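Local coordinates for protein MupZ (Pseudomonas fluorescens, PDB 6FXD) that probably acts as an epoxide hydrolase in mupirocin biosynthesis, following a Rieske oxygenase in a cascade that builds oxygen heterocycles, at residues R103-G108 against K124-E129; T23-P28 against R72-D77; V46-T51 against Y60-N65. One frame throughout, in Å; residues are numbered along the deposited sequence. Where two conformers were deposited one is given.

All three contacts are mainly buried and reach one mixed sheet. Contact 2 lies nearest the chain's centre and joins antiparallel strands 24-31 and 68-75, whereas contact 1 adds strand 126-135, outermost within this chain, in parallel to strand 100-108. Strand 24-31 of contact 2 neighbours strand 100-108 of contact 1, and strand 68-75 neighbours strand 57-65 of contact 3. In contact 3 helix 37-51 lies on that strand, the other edge within this chain, without a hydrogen bond between the segments. Backbone ladders thus dominate the two strand pairs, with a glutamate in each accepting a bond from a ring-bearing neighbour, while contact 3 relies on aromatic and aliphatic packing. Each contact also touches the second subunit.

Contact 1 (R103-G108 against K124-E129)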
ATOM      1  N   ARG A 103       7.496 -28.655   3.955  1.00 25.93           N
ATOM      2  CA  ARG A 103       7.367 -27.323   3.379  1.00 26.14           C
ATOM      3  C   ARG A 103       7.160 -26.367   4.544  1.00 23.79           C
ATOM      4  O   ARG A 103       6.507 -26.725   5.524  1.00 23.69           O
ATOM      5  CB  ARG A 103       6.172 -27.219   2.407  1.00 32.43           C
ATOM      6  CG  ARG A 103       6.295 -26.060   1.415  1.00 39.06           C
ATOM      7  CD  ARG A 103       4.972 -25.573   0.785  1.00 40.30           C
ATOM      8  NE  ARG A 103       3.962 -26.611   0.631  1.00 37.58           N
ATOM      9  CZ  ARG A 103       2.677 -26.397   0.339  1.00 39.20           C
ATOM     10  NH1 ARG A 103       2.211 -25.166   0.156  1.00 39.45           N
ATOM     11  NH2 ARG A 103       1.854 -27.421   0.234  1.00 38.93           N
ATOM     12  N   TYR A 104       7.743 -25.174   4.465  1.00 23.75           N
ATOM     13  CA  TYR A 104       7.550 -24.164   5.505  1.00 22.33           C
ATOM     14  C   TYR A 104       7.454 -22.806   4.819  1.00 23.52           C
ATOM     15  O   TYR A 104       8.448 -22.296   4.291  1.00 26.99           O
ATOM     16  CB  TYR A 104       8.673 -24.209   6.550  1.00 23.69           C
ATOM     17  CG  TYR A 104       8.476 -23.242   7.690  1.00 25.19           C
ATOM     18  CD1 TYR A 104       7.493 -23.457   8.645  1.00 26.81           C
ATOM     19  CD2 TYR A 104       9.266 -22.101   7.804  1.00 26.70           C
ATOM     20  CE1 TYR A 104       7.306 -22.570   9.691  1.00 30.16           C
ATOM     21  CE2 TYR A 104       9.088 -21.208   8.839  1.00 29.72           C
ATOM     22  CZ  TYR A 104       8.109 -21.450   9.785  1.00 31.76           C
ATOM     23  OH  TYR A 104       7.921 -20.567  10.818  1.00 35.40           O
ATOM     24  N   GLU A 105       6.263 -22.223   4.827  1.00 21.85           N
ATOM     25  CA  GLU A 105       6.012 -20.953   4.157  1.00 22.20           C
ATOM     26  C   GLU A 105       5.805 -19.849   5.179  1.00 22.51           C
ATOM     27  O   GLU A 105       5.199 -20.063   6.227  1.00 23.80           O
ATOM     28  CB  GLU A 105       4.751 -21.009   3.295  1.00 25.92           C
ATOM     29  CG  GLU A 105       4.823 -22.032   2.227  1.00 29.39           C
ATOM     30  CD  GLU A 105       3.648 -21.984   1.260  1.00 31.18           C
ATOM     31  OE1 GLU A 105       2.792 -21.067   1.346  1.00 29.69           O
ATOM     32  OE2 GLU A 105       3.573 -22.896   0.421  1.00 31.58           O
ATOM     33  N   VAL A 106       6.279 -18.652   4.851  1.00 22.19           N
ATOM     34  CA  VAL A 106       6.076 -17.481   5.692  1.00 22.33           C
ATOM     35  C   VAL A 106       5.554 -16.373   4.792  1.00 22.29           C
ATOM     36  O   VAL A 106       6.205 -16.024   3.801  1.00 23.76           O
ATOM     37  CB  VAL A 106       7.372 -17.044   6.395  1.00 25.64           C
ATOM     38  CG1 VAL A 106       7.111 -15.802   7.216  1.00 28.76           C
ATOM     39  CG2 VAL A 106       7.893 -18.167   7.306  1.00 26.17           C
ATOM     40  N   HIS A 107       4.395 -15.816   5.134  1.00 21.90           N
ATOM     41  CA  HIS A 107       3.758 -14.758   4.356  1.00 22.38           C
ATOM     42  C   HIS A 107       3.629 -13.504   5.202  1.00 24.14           C
ATOM     43  O   HIS A 107       3.250 -13.580   6.372  1.00 24.87           O
ATOM     44  CB  HIS A 107       2.348 -15.169   3.934  1.00 23.93           C
ATOM     45  CG  HIS A 107       2.298 -16.395   3.080  1.00 25.00           C
ATOM     46  ND1 HIS A 107       1.819 -16.373   1.785  1.00 28.09           N
ATOM     47  CD2 HIS A 107       2.666 -17.673   3.323  1.00 25.11           C
ATOM     48  CE1 HIS A 107       1.877 -17.592   1.276  1.00 27.42           C
ATOM     49  NE2 HIS A 107       2.401 -18.395   2.184  1.00 24.88           N
ATOM     50  N   GLY A 108       3.902 -12.350   4.598  1.00 22.76           N
ATOM     51  CA  GLY A 108       3.803 -11.089   5.295  1.00 23.08           C
ATOM     52  C   GLY A 108       4.434  -9.964   4.500  1.00 23.96           C
ATOM     53  O   GLY A 108       5.008 -10.202   3.435  1.00 24.63           O
ATOM     54  N   LYS A 124      14.830 -23.085   6.076  1.00 31.95           N
ATOM     55  CA  LYS A 124      14.813 -22.913   4.625  1.00 34.04           C
ATOM     56  C   LYS A 124      13.421 -22.495   4.127  1.00 32.06           C
ATOM     57  O   LYS A 124      12.829 -23.186   3.294  1.00 31.83           O
ATOM     58  CB  LYS A 124      15.296 -24.170   3.911  1.00 40.27           C
ATOM     59  CG  LYS A 124      16.690 -24.622   4.342  1.00 45.35           C
ATOM     60  CD  LYS A 124      16.962 -26.063   3.916  1.00 49.84           C
ATOM     61  CE  LYS A 124      18.380 -26.502   4.268  1.00 53.37           C
ATOM     62  NZ  LYS A 124      18.559 -26.763   5.722  1.00 56.74           N
ATOM     63  N   PRO A 125      12.885 -21.382   4.616  1.00 28.54           N
ATOM     64  CA  PRO A 125      11.480 -21.068   4.337  1.00 27.29           C
ATOM     65  C   PRO A 125      11.249 -20.568   2.918  1.00 28.13           C
ATOM     66  O   PRO A 125      12.147 -20.064   2.236  1.00 28.49           O
ATOM     67  CB  PRO A 125      11.151 -19.964   5.355  1.00 28.66           C
ATOM     68  CG  PRO A 125      12.299 -19.941   6.311  1.00 29.98           C
ATOM     69  CD  PRO A 125      13.483 -20.373   5.502  1.00 28.55           C
ATOM     70  N   GLN A 126      10.010 -20.728   2.481  1.00 26.91           N
ATOM     71  CA  GLN A 126       9.523 -20.071   1.275  1.00 27.83           C
ATOM     72  C   GLN A 126       8.861 -18.770   1.713  1.00 25.91           C
ATOM     73  O   GLN A 126       7.807 -18.791   2.359  1.00 24.86           O
ATOM     74  CB  GLN A 126       8.522 -20.964   0.543  1.00 35.54           C
ATOM     75  CG  GLN A 126       9.119 -22.205  -0.111  1.00 45.03           C
ATOM     76  CD  GLN A 126       9.449 -23.312   0.873  1.00 54.79           C
ATOM     77  OE1 GLN A 126       8.605 -23.728   1.671  1.00 58.12           O
ATOM     78  NE2 GLN A 126      10.682 -23.806   0.812  1.00 59.54           N
ATOM     79  N   PHE A 127       9.491 -17.637   1.390  1.00 26.17           N
ATOM     80  CA  PHE A 127       9.035 -16.326   1.834  1.00 25.46           C
ATOM     81  C   PHE A 127       8.172 -15.709   0.741  1.00 25.17           C
ATOM     82  O   PHE A 127       8.643 -15.512  -0.383  1.00 28.01           O
ATOM     83  CB  PHE A 127      10.225 -15.412   2.121  1.00 23.94           C
ATOM     84  CG  PHE A 127      10.954 -15.739   3.411  1.00 25.13           C
ATOM     85  CD1 PHE A 127      10.390 -15.437   4.642  1.00 27.51           C
ATOM     86  CD2 PHE A 127      12.224 -16.317   3.389  1.00 28.65           C
ATOM     87  CE1 PHE A 127      11.067 -15.725   5.825  1.00 29.51           C
ATOM     88  CE2 PHE A 127      12.904 -16.615   4.577  1.00 29.44           C
ATOM     89  CZ  PHE A 127      12.327 -16.305   5.791  1.00 28.86           C
ATOM     90  N   PHE A 128       6.912 -15.408   1.066  1.00 25.11           N
ATOM     91  CA  PHE A 128       5.963 -14.787   0.139  1.00 25.15           C
ATOM     92  C   PHE A 128       5.667 -13.388   0.669  1.00 25.43           C
ATOM     93  O   PHE A 128       5.070 -13.245   1.744  1.00 24.96           O
ATOM     94  CB  PHE A 128       4.670 -15.598   0.089  1.00 26.04           C
ATOM     95  CG  PHE A 128       4.763 -16.857  -0.728  1.00 26.05           C
ATOM     96  CD1 PHE A 128       5.305 -18.019  -0.195  1.00 27.97           C
ATOM     97  CD2 PHE A 128       4.293 -16.874  -2.028  1.00 27.27           C
ATOM     98  CE1 PHE A 128       5.371 -19.189  -0.950  1.00 26.32           C
ATOM     99  CE2 PHE A 128       4.356 -18.029  -2.796  1.00 28.37           C
ATOM    100  CZ  PHE A 128       4.907 -19.186  -2.263  1.00 27.55           C
ATOM    101  N   GLU A 129       6.084 -12.360  -0.082  1.00 26.04           N
ATOM    102  CA  GLU A 129       5.886 -10.976   0.344  1.00 27.04           C
ATOM    103  C   GLU A 129       4.499 -10.492  -0.065  1.00 25.85           C
ATOM    104  O   GLU A 129       4.164 -10.466  -1.257  1.00 26.08           O
ATOM    105  CB  GLU A 129       6.988 -10.079  -0.221  1.00 28.87           C
ATOM    106  CG  GLU A 129       8.342 -10.390   0.398  1.00 33.75           C
ATOM    107  CD  GLU A 129       9.447  -9.411   0.017  1.00 36.55           C
ATOM    108  OE1 GLU A 129       9.199  -8.481  -0.783  1.00 38.02           O
ATOM    109  OE2 GLU A 129      10.577  -9.585   0.527  1.00 36.96           O
TER
HETATM  110  O   HOH W   1      10.398 -25.422   3.020  1.00 53.25           O
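Backbone bonds between R103-G108 and P125-E129 form a parallel ladder within the beta-alpha-beta unit of strand 100-108, helix 110-113 and strand 126-135: Q126 N gives to Y104 O, Q126 O accepts from V106 N, V106 O from F128 N (2.9 Å), and F128 O from G108 N in a longer bond. The Q126 chain folds back at chi2 (76°), bringing OE1 to Y104 N (3.3 Å) in the amide's carbonyl plane, while NE2 gives to a water that also accepts from Y104 N. On the face bearing E105, Q126, H107 and F128, the H107 and F128 rings are nearly parallel at 4° but slid apart with little overlap; F128 CB therefore sits over the imidazole, 3.7 Å from the centroid of the H107 ring. On the other face, F127 CD1 meets V106 CB at 3.8 Å, and P125 CB touches the edge of the Y104 ring. R103 NH1 bridges to E105 OE2 (2.7 Å), and H107 NE2 gives to the anti lone pair of E105 OE1 (2.8 Å), in the imidazole plane; the second subunit joins in through its Y29 and a reciprocal R103-E105 bridge. Held at NE2 by E105 and at ND1 by S63 of the second subunit, the imidazole is fixed in its turn.

Contact 2 (T23-P28 against R72-D77); sequences TCMAMP and REVYSD
E73 O is gripped twice in the antiparallel ladder between T23-P28 and R72-D77: A26 N gives to it at 2.8 Å, in the carbonyl plane, and M25 CA, 3.1 Å from the same E73 O, adds a CA-H...O contact. The opposite bond of this pair runs from E73 N to A26 O. One hydrogen-bonded pair further on, Y75 N gives to C24 O (2.8 Å), and C24 N returns the bond to Y75 O. Between them M25 and V74 form a non-hydrogen-bonded pair.

On the face bearing A26, E73 and Y75, the glutamate chain runs out extended past A26 O. Its first torsion (chi1 -41°) sets CG beside the backbone N, and the carboxylate divides its work: OE1 accepts from Y75 OH (2.7 Å), which meets it from above the carboxylate plane, while OE2 rests against P28 CD at 3.5 Å. A26 CB lies at the edge of the Y75 ring. Replacing E73 by an alanine would probably leave the Y75 hydroxyl without this acceptor and open a gap beside P28. M25 and V74 lie on the other face, flanked by T23 and R72. T23 CG2 presses on V74 CG1 at 3.4 Å, closer than usual for two carbons, and the M25 side chain passes obliquely by R72, with M25 SD 3.8 Å from R72 CG. T23 OG1 bonds A141 O, whereas R72 NH1 bonds A141 O of the second subunit.

Strand 100-108 borders strand 24-31 on its far side, and strand 57-65 borders strand 68-75. Helix 78-94 covers the face of A26 and Y75 with L81, and D77 caps its start by accepting from G80 N.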
ATOM      1  N   THR A  23       0.802  -8.091  10.047  1.00 24.88           N
ATOM      2  CA  THR A  23       0.513  -9.500  10.300  1.00 24.94           C
ATOM      3  C   THR A  23       1.400 -10.405   9.454  1.00 24.48           C
ATOM      4  O   THR A  23       1.603 -10.166   8.260  1.00 25.80           O
ATOM      5  CB  THR A  23      -0.944  -9.756   9.908  1.00 28.34           C
ATOM      6  OG1 THR A  23      -1.753  -8.670  10.377  1.00 29.17           O
ATOM      7  CG2 THR A  23      -1.453 -11.054  10.500  1.00 29.21           C
ATOM      8  N   CYS A  24       1.924 -11.457  10.079  1.00 24.22           N
ATOM      9  CA  CYS A  24       2.693 -12.491   9.406  1.00 24.83           C
ATOM     10  C   CYS A  24       2.041 -13.840   9.651  1.00 24.86           C
ATOM     11  O   CYS A  24       1.501 -14.097  10.736  1.00 26.01           O
ATOM     12  CB  CYS A  24       4.123 -12.537   9.935  1.00 26.47           C
ATOM     13  SG  CYS A  24       5.059 -11.058   9.532  1.00 28.13           S
ATOM     14  N   MET A  25       2.089 -14.711   8.648  1.00 23.80           N
ATOM     15  CA  MET A  25       1.517 -16.049   8.742  1.00 23.70           C
ATOM     16  C   MET A  25       2.595 -17.072   8.419  1.00 22.93           C
ATOM     17  O   MET A  25       3.304 -16.937   7.416  1.00 26.89           O
ATOM     18  CB  MET A  25       0.345 -16.220   7.774  1.00 23.91           C
ATOM     19  CG  MET A  25      -0.356 -17.593   7.898  1.00 26.18           C
ATOM     20  SD  MET A  25      -1.739 -17.829   6.732  1.00 27.98           S
ATOM     21  CE  MET A  25      -0.897 -17.779   5.127  1.00 27.84           C
ATOM     22  N   ALA A  26       2.735 -18.081   9.278  1.00 21.54           N
ATOM     23  CA  ALA A  26       3.645 -19.192   9.049  1.00 21.42           C
ATOM     24  C   ALA A  26       2.822 -20.448   8.809  1.00 19.11           C
ATOM     25  O   ALA A  26       1.788 -20.652   9.455  1.00 20.40           O
ATOM     26  CB  ALA A  26       4.547 -19.415  10.259  1.00 22.24           C
ATOM     27  N   MET A  27       3.259 -21.287   7.871  1.00 20.41           N
ATOM     28  CA  MET A  27       2.554 -22.529   7.557  1.00 20.25           C
ATOM     29  C   MET A  27       3.548 -23.667   7.376  1.00 20.49           C
ATOM     30  O   MET A  27       4.083 -23.858   6.274  1.00 21.43           O
ATOM     31  CB  MET A  27       1.704 -22.397   6.294  1.00 21.66           C
ATOM     32  CG  MET A  27       0.617 -21.331   6.384  1.00 23.52           C
ATOM     33  SD  MET A  27      -0.604 -21.428   5.084  1.00 23.71           S
ATOM     34  CE  MET A  27       0.445 -21.146   3.638  1.00 23.79           C
ATOM     35  N   PRO A  28       3.817 -24.445   8.417  1.00 19.08           N
ATOM     36  CA  PRO A  28       4.512 -25.720   8.218  1.00 19.57           C
ATOM     37  C   PRO A  28       3.560 -26.785   7.701  1.00 18.93           C
ATOM     38  O   PRO A  28       2.397 -26.850   8.113  1.00 19.84           O
ATOM     39  CB  PRO A  28       4.954 -26.082   9.634  1.00 20.62           C
ATOM     40  CG  PRO A  28       3.878 -25.470  10.490  1.00 21.59           C
ATOM     41  CD  PRO A  28       3.515 -24.176   9.834  1.00 20.06           C
ATOM     42  N   ARG A  72      -1.752 -23.441  10.569  1.00 19.51           N
ATOM     43  CA  ARG A  72      -1.905 -22.050  10.138  1.00 20.49           C
ATOM     44  C   ARG A  72      -1.623 -21.191  11.367  1.00 20.00           C
ATOM     45  O   ARG A  72      -2.360 -21.259  12.353  1.00 20.87           O
ATOM     46  CB  ARG A  72      -3.323 -21.810   9.619  1.00 22.34           C
ATOM     47  CG  ARG A  72      -3.498 -20.450   8.917  1.00 25.09           C
ATOM     48  CD  ARG A  72      -4.947 -19.975   8.820  1.00 27.53           C
ATOM     49  NE  ARG A  72      -5.807 -21.051   8.340  1.00 28.20           N
ATOM     50  CZ  ARG A  72      -7.132 -20.975   8.230  1.00 30.69           C
ATOM     51  NH1 ARG A  72      -7.774 -19.862   8.559  1.00 32.75           N
ATOM     52  NH2 ARG A  72      -7.816 -22.025   7.799  1.00 29.37           N
ATOM     53  N   GLU A  73      -0.532 -20.428  11.334  1.00 19.44           N
ATOM     54  CA  GLU A  73      -0.078 -19.630  12.462  1.00 20.07           C
ATOM     55  C   GLU A  73      -0.102 -18.172  12.040  1.00 20.08           C
ATOM     56  O   GLU A  73       0.618 -17.788  11.119  1.00 23.05           O
ATOM     57  CB  GLU A  73       1.344 -20.031  12.838  1.00 21.16           C
ATOM     58  CG  GLU A  73       1.599 -21.539  12.803  1.00 23.09           C
ATOM     59  CD  GLU A  73       3.006 -21.936  13.220  1.00 26.14           C
ATOM     60  OE1 GLU A  73       3.796 -21.041  13.598  1.00 29.19           O
ATOM     61  OE2 GLU A  73       3.319 -23.146  13.149  1.00 28.18           O
ATOM     62  N   VAL A  74      -0.899 -17.358  12.717  1.00 19.81           N
ATOM     63  CA  VAL A  74      -1.036 -15.943  12.381  1.00 20.29           C
ATOM     64  C   VAL A  74      -0.565 -15.124  13.572  1.00 19.00           C
ATOM     65  O   VAL A  74      -1.069 -15.307  14.689  1.00 21.72           O
ATOM     66  CB  VAL A  74      -2.480 -15.590  11.984  1.00 23.33           C
ATOM     67  CG1 VAL A  74      -2.547 -14.129  11.577  1.00 23.88           C
ATOM     68  CG2 VAL A  74      -2.956 -16.504  10.841  1.00 22.78           C
ATOM     69  N   TYR A  75       0.392 -14.220  13.339  1.00 21.24           N
ATOM     70  CA  TYR A  75       0.993 -13.413  14.388  1.00 22.64           C
ATOM     71  C   TYR A  75       0.807 -11.939  14.066  1.00 22.15           C
ATOM     72  O   TYR A  75       0.749 -11.552  12.900  1.00 23.85           O
ATOM     73  CB  TYR A  75       2.497 -13.718  14.537  1.00 22.89           C
ATOM     74  CG  TYR A  75       2.733 -15.186  14.811  1.00 26.10           C
ATOM     75  CD1 TYR A  75       2.598 -15.707  16.098  1.00 27.60           C
ATOM     76  CD2 TYR A  75       3.040 -16.064  13.778  1.00 26.88           C
ATOM     77  CE1 TYR A  75       2.775 -17.056  16.345  1.00 27.76           C
ATOM     78  CE2 TYR A  75       3.214 -17.410  14.013  1.00 27.77           C
ATOM     79  CZ  TYR A  75       3.099 -17.907  15.299  1.00 28.16           C
ATOM     80  OH  TYR A  75       3.272 -19.250  15.532  1.00 29.43           O
ATOM     81  N   SER A  76       0.717 -11.108  15.102  1.00 24.40           N
ATOM     82  CA  SER A  76       0.445  -9.696  14.850  1.00 26.19           C
ATOM     83  C   SER A  76       1.599  -8.987  14.145  1.00 27.16           C
ATOM     84  O   SER A  76       1.370  -7.944  13.520  1.00 28.84           O
ATOM     85  CB  SER A  76       0.026  -8.980  16.136  1.00 31.31           C
ATOM     86  OG  SER A  76       1.016  -9.115  17.129  1.00 36.52           O
ATOM     87  N   ASP A  77       2.822  -9.508  14.255  1.00 25.80           N
ATOM     88  CA  ASP A  77       3.983  -8.966  13.552  1.00 27.19           C
ATOM     89  C   ASP A  77       5.091 -10.017  13.573  1.00 25.73           C
ATOM     90  O   ASP A  77       4.923 -11.109  14.121  1.00 26.19           O
ATOM     91  CB  ASP A  77       4.425  -7.621  14.146  1.00 29.80           C
ATOM     92  CG  ASP A  77       4.762  -7.704  15.636  1.00 33.55           C
ATOM     93  OD1 ASP A  77       5.030  -8.809  16.152  1.00 33.06           O
ATOM     94  OD2 ASP A  77       4.776  -6.643  16.293  1.00 38.02           O
TER

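Contact 3 (V46-T51 against Y60-N65)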
ATOM      1  N   VAL A  46      -1.344 -30.067  23.009  1.00 20.02           N
ATOM      2  CA  VAL A  46      -0.254 -29.532  23.813  1.00 20.13           C
ATOM      3  C   VAL A  46       0.331 -28.280  23.161  1.00 19.74           C
ATOM      4  O   VAL A  46       0.591 -27.274  23.839  1.00 21.28           O
ATOM      5  CB  VAL A  46       0.803 -30.630  24.043  1.00 20.64           C
ATOM      6  CG1 VAL A  46       2.008 -30.097  24.824  1.00 23.89           C
ATOM      7  CG2 VAL A  46       0.183 -31.845  24.739  1.00 20.66           C
ATOM      8  N   PHE A  47       0.547 -28.317  21.835  1.00 18.90           N
ATOM      9  CA  PHE A  47       1.107 -27.147  21.178  1.00 20.11           C
ATOM     10  C   PHE A  47       0.134 -25.981  21.182  1.00 19.74           C
ATOM     11  O   PHE A  47       0.552 -24.833  21.335  1.00 20.45           O
ATOM     12  CB  PHE A  47       1.487 -27.492  19.747  1.00 20.00           C
ATOM     13  CG  PHE A  47       2.808 -28.169  19.628  1.00 23.17           C
ATOM     14  CD1 PHE A  47       2.944 -29.501  19.980  1.00 25.83           C
ATOM     15  CD2 PHE A  47       3.913 -27.472  19.197  1.00 25.82           C
ATOM     16  CE1 PHE A  47       4.171 -30.130  19.890  1.00 29.06           C
ATOM     17  CE2 PHE A  47       5.136 -28.099  19.085  1.00 29.05           C
ATOM     18  CZ  PHE A  47       5.259 -29.438  19.441  1.00 29.90           C
ATOM     19  N   ILE A  48      -1.166 -26.254  21.028  1.00 19.32           N
ATOM     20  CA  ILE A  48      -2.156 -25.183  21.073  1.00 21.03           C
ATOM     21  C   ILE A  48      -2.192 -24.540  22.457  1.00 22.57           C
ATOM     22  O   ILE A  48      -2.271 -23.316  22.599  1.00 22.71           O
ATOM     23  CB  ILE A  48      -3.542 -25.709  20.660  1.00 22.10           C
ATOM     24  CG1 ILE A  48      -3.565 -26.004  19.156  1.00 23.20           C
ATOM     25  CG2 ILE A  48      -4.605 -24.711  21.029  1.00 24.68           C
ATOM     26  CD1 ILE A  48      -4.674 -26.930  18.740  1.00 23.74           C
ATOM     27  N   GLU A  49      -2.173 -25.355  23.508  1.00 23.10           N
ATOM     28  CA  GLU A  49      -2.212 -24.765  24.836  1.00 23.29           C
ATOM     29  C   GLU A  49      -1.015 -23.859  25.071  1.00 23.48           C
ATOM     30  O   GLU A  49      -1.150 -22.768  25.648  1.00 24.32           O
ATOM     31  CB  GLU A  49      -2.238 -25.886  25.868  1.00 24.34           C
ATOM     32  CG  GLU A  49      -2.584 -25.425  27.306  1.00 27.24           C
ATOM     33  CD  GLU A  49      -1.412 -24.825  28.069  1.00 30.90           C
ATOM     34  OE1 GLU A  49      -0.255 -25.214  27.807  1.00 30.90           O
ATOM     35  OE2 GLU A  49      -1.669 -23.975  28.961  1.00 32.10           O
ATOM     36  N   LYS A  50       0.172 -24.319  24.679  1.00 22.74           N
ATOM     37  CA  LYS A  50       1.378 -23.531  24.899  1.00 24.35           C
ATOM     38  C   LYS A  50       1.324 -22.227  24.110  1.00 23.98           C
ATOM     39  O   LYS A  50       1.649 -21.159  24.636  1.00 24.98           O
ATOM     40  CB  LYS A  50       2.587 -24.371  24.483  1.00 27.55           C
ATOM     41  CG  LYS A  50       3.946 -23.816  24.875  1.00 35.28           C
ATOM     42  CD  LYS A  50       4.214 -23.941  26.359  1.00 41.51           C
ATOM     43  CE  LYS A  50       5.596 -23.392  26.690  1.00 47.29           C
ATOM     44  NZ  LYS A  50       5.700 -22.883  28.090  1.00 50.03           N
ATOM     45  N   THR A  51       0.873 -22.303  22.854  1.00 21.05           N
ATOM     46  CA  THR A  51       0.869 -21.126  21.986  1.00 20.16           C
ATOM     47  C   THR A  51      -0.222 -20.138  22.380  1.00 23.47           C
ATOM     48  O   THR A  51      -0.077 -18.934  22.149  1.00 25.26           O
ATOM     49  CB  THR A  51       0.715 -21.597  20.538  1.00 21.36           C
ATOM     50  OG1 THR A  51       1.792 -22.482  20.236  1.00 22.12           O
ATOM     51  CG2 THR A  51       0.732 -20.441  19.572  1.00 21.99           C
ATOM     52  N   TYR A  60      -4.022 -20.034  15.606  1.00 21.09           N
ATOM     53  CA  TYR A  60      -3.106 -21.176  15.595  1.00 20.76           C
ATOM     54  C   TYR A  60      -3.978 -22.423  15.465  1.00 20.94           C
ATOM     55  O   TYR A  60      -4.651 -22.810  16.431  1.00 23.89           O
ATOM     56  CB  TYR A  60      -2.291 -21.200  16.881  1.00 21.11           C
ATOM     57  CG  TYR A  60      -1.149 -22.185  16.924  1.00 20.39           C
ATOM     58  CD1 TYR A  60       0.070 -21.912  16.299  1.00 21.37           C
ATOM     59  CD2 TYR A  60      -1.273 -23.373  17.637  1.00 21.66           C
ATOM     60  CE1 TYR A  60       1.130 -22.812  16.389  1.00 21.50           C
ATOM     61  CE2 TYR A  60      -0.240 -24.274  17.707  1.00 22.30           C
ATOM     62  CZ  TYR A  60       0.960 -23.996  17.100  1.00 21.91           C
ATOM     63  OH  TYR A  60       1.966 -24.927  17.204  1.00 25.25           O
ATOM     64  N   GLY A  61      -3.973 -23.056  14.301  1.00 20.28           N
ATOM     65  CA  GLY A  61      -4.870 -24.173  14.059  1.00 21.41           C
ATOM     66  C   GLY A  61      -4.264 -25.236  13.166  1.00 19.67           C
ATOM     67  O   GLY A  61      -3.562 -24.928  12.197  1.00 21.73           O
ATOM     68  N   PHE A  62      -4.569 -26.497  13.477  1.00 19.59           N
ATOM     69  CA  PHE A  62      -4.046 -27.655  12.757  1.00 18.18           C
ATOM     70  C   PHE A  62      -5.126 -28.262  11.868  1.00 18.19           C
ATOM     71  O   PHE A  62      -6.268 -28.459  12.307  1.00 19.96           O
ATOM     72  CB  PHE A  62      -3.545 -28.734  13.725  1.00 19.36           C
ATOM     73  CG  PHE A  62      -2.262 -28.382  14.416  1.00 19.71           C
ATOM     74  CD1 PHE A  62      -1.022 -28.596  13.798  1.00 20.34           C
ATOM     75  CD2 PHE A  62      -2.283 -27.824  15.689  1.00 21.06           C
ATOM     76  CE1 PHE A  62       0.162 -28.281  14.460  1.00 20.01           C
ATOM     77  CE2 PHE A  62      -1.105 -27.497  16.337  1.00 21.49           C
ATOM     78  CZ  PHE A  62       0.107 -27.721  15.729  1.00 20.00           C
ATOM     79  N   SER A  63      -4.753 -28.597  10.633  0.65 17.89           N
ATOM     80  CA  SER A  63      -5.649 -29.213   9.658  0.65 17.77           C
ATOM     81  C   SER A  63      -4.948 -30.398   9.007  0.65 19.00           C
ATOM     82  O   SER A  63      -3.722 -30.500   9.031  0.65 18.69           O
ATOM     83  CB  SER A  63      -6.028 -28.244   8.532  0.65 19.27           C
ATOM     84  OG  SER A  63      -6.572 -27.055   9.053  0.65 19.71           O
ATOM     85  N   PHE A  64      -5.735 -31.280   8.394  1.00 18.39           N
ATOM     86  CA  PHE A  64      -5.202 -32.535   7.872  1.00 17.99           C
ATOM     87  C   PHE A  64      -5.817 -32.900   6.533  1.00 21.02           C
ATOM     88  O   PHE A  64      -7.029 -32.770   6.327  1.00 21.48           O
ATOM     89  CB  PHE A  64      -5.403 -33.689   8.889  1.00 18.46           C
ATOM     90  CG  PHE A  64      -4.690 -33.436  10.191  1.00 18.90           C
ATOM     91  CD1 PHE A  64      -5.319 -32.717  11.211  1.00 19.71           C
ATOM     92  CD2 PHE A  64      -3.391 -33.875  10.379  1.00 19.17           C
ATOM     93  CE1 PHE A  64      -4.652 -32.433  12.378  1.00 19.43           C
ATOM     94  CE2 PHE A  64      -2.724 -33.615  11.579  1.00 19.86           C
ATOM     95  CZ  PHE A  64      -3.362 -32.882  12.563  1.00 20.53           C
ATOM     96  N   ASN A  65      -4.949 -33.325   5.618  1.00 22.56           N
ATOM     97  CA  ASN A  65      -5.313 -33.948   4.354  1.00 24.28           C
ATOM     98  C   ASN A  65      -4.777 -35.374   4.478  1.00 24.73           C
ATOM     99  O   ASN A  65      -3.663 -35.672   4.040  1.00 24.79           O
ATOM    100  CB  ASN A  65      -4.650 -33.193   3.219  1.00 25.05           C
ATOM    101  CG  ASN A  65      -5.041 -33.727   1.847  1.00 27.84           C
ATOM    102  OD1 ASN A  65      -5.900 -34.593   1.729  1.00 30.41           O
ATOM    103  ND2 ASN A  65      -4.429 -33.180   0.800  1.00 31.56           N
TER
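The helix carrying F47, I48 and T51 runs nearly antiparallel to the strand of Y60 and F62, the two short axes at 167° and 9.1 Å apart at closest approach. The T51 and Y60 side chains cross at about a right angle, T51 laying CG2 over one face of the ring in a CH-pi contact, 3.8 Å from the Y60 ring centroid. T51 OG1 lies over the same ring, 3.6 Å from Y60 CZ, and is tied back to the helix, giving to F47 O at 2.9 Å. T51 N also gives to F47 O, from the opposite face of its plane; one carbonyl oxygen thus takes two bonds, and the one from T51 OG1 holds the side chain's rotation. I48 approaches the ring at its edge, CG1 lying 3.8 Å from Y60 CD2. With CG1 placed beside the backbone N (chi1 -71°), I48 CD1 reaches on to the edge of F62, 4.0 Å from F62 CD2. F47 CB meets Y60 OH at 3.6 Å. Helix 78-94 continues the layer, with H84 against Y60. The two helices and the strand order fit a ferredoxin-like fold, and the sheet's continuation into the second subunit is consistent with a dimeric alpha+beta barrel.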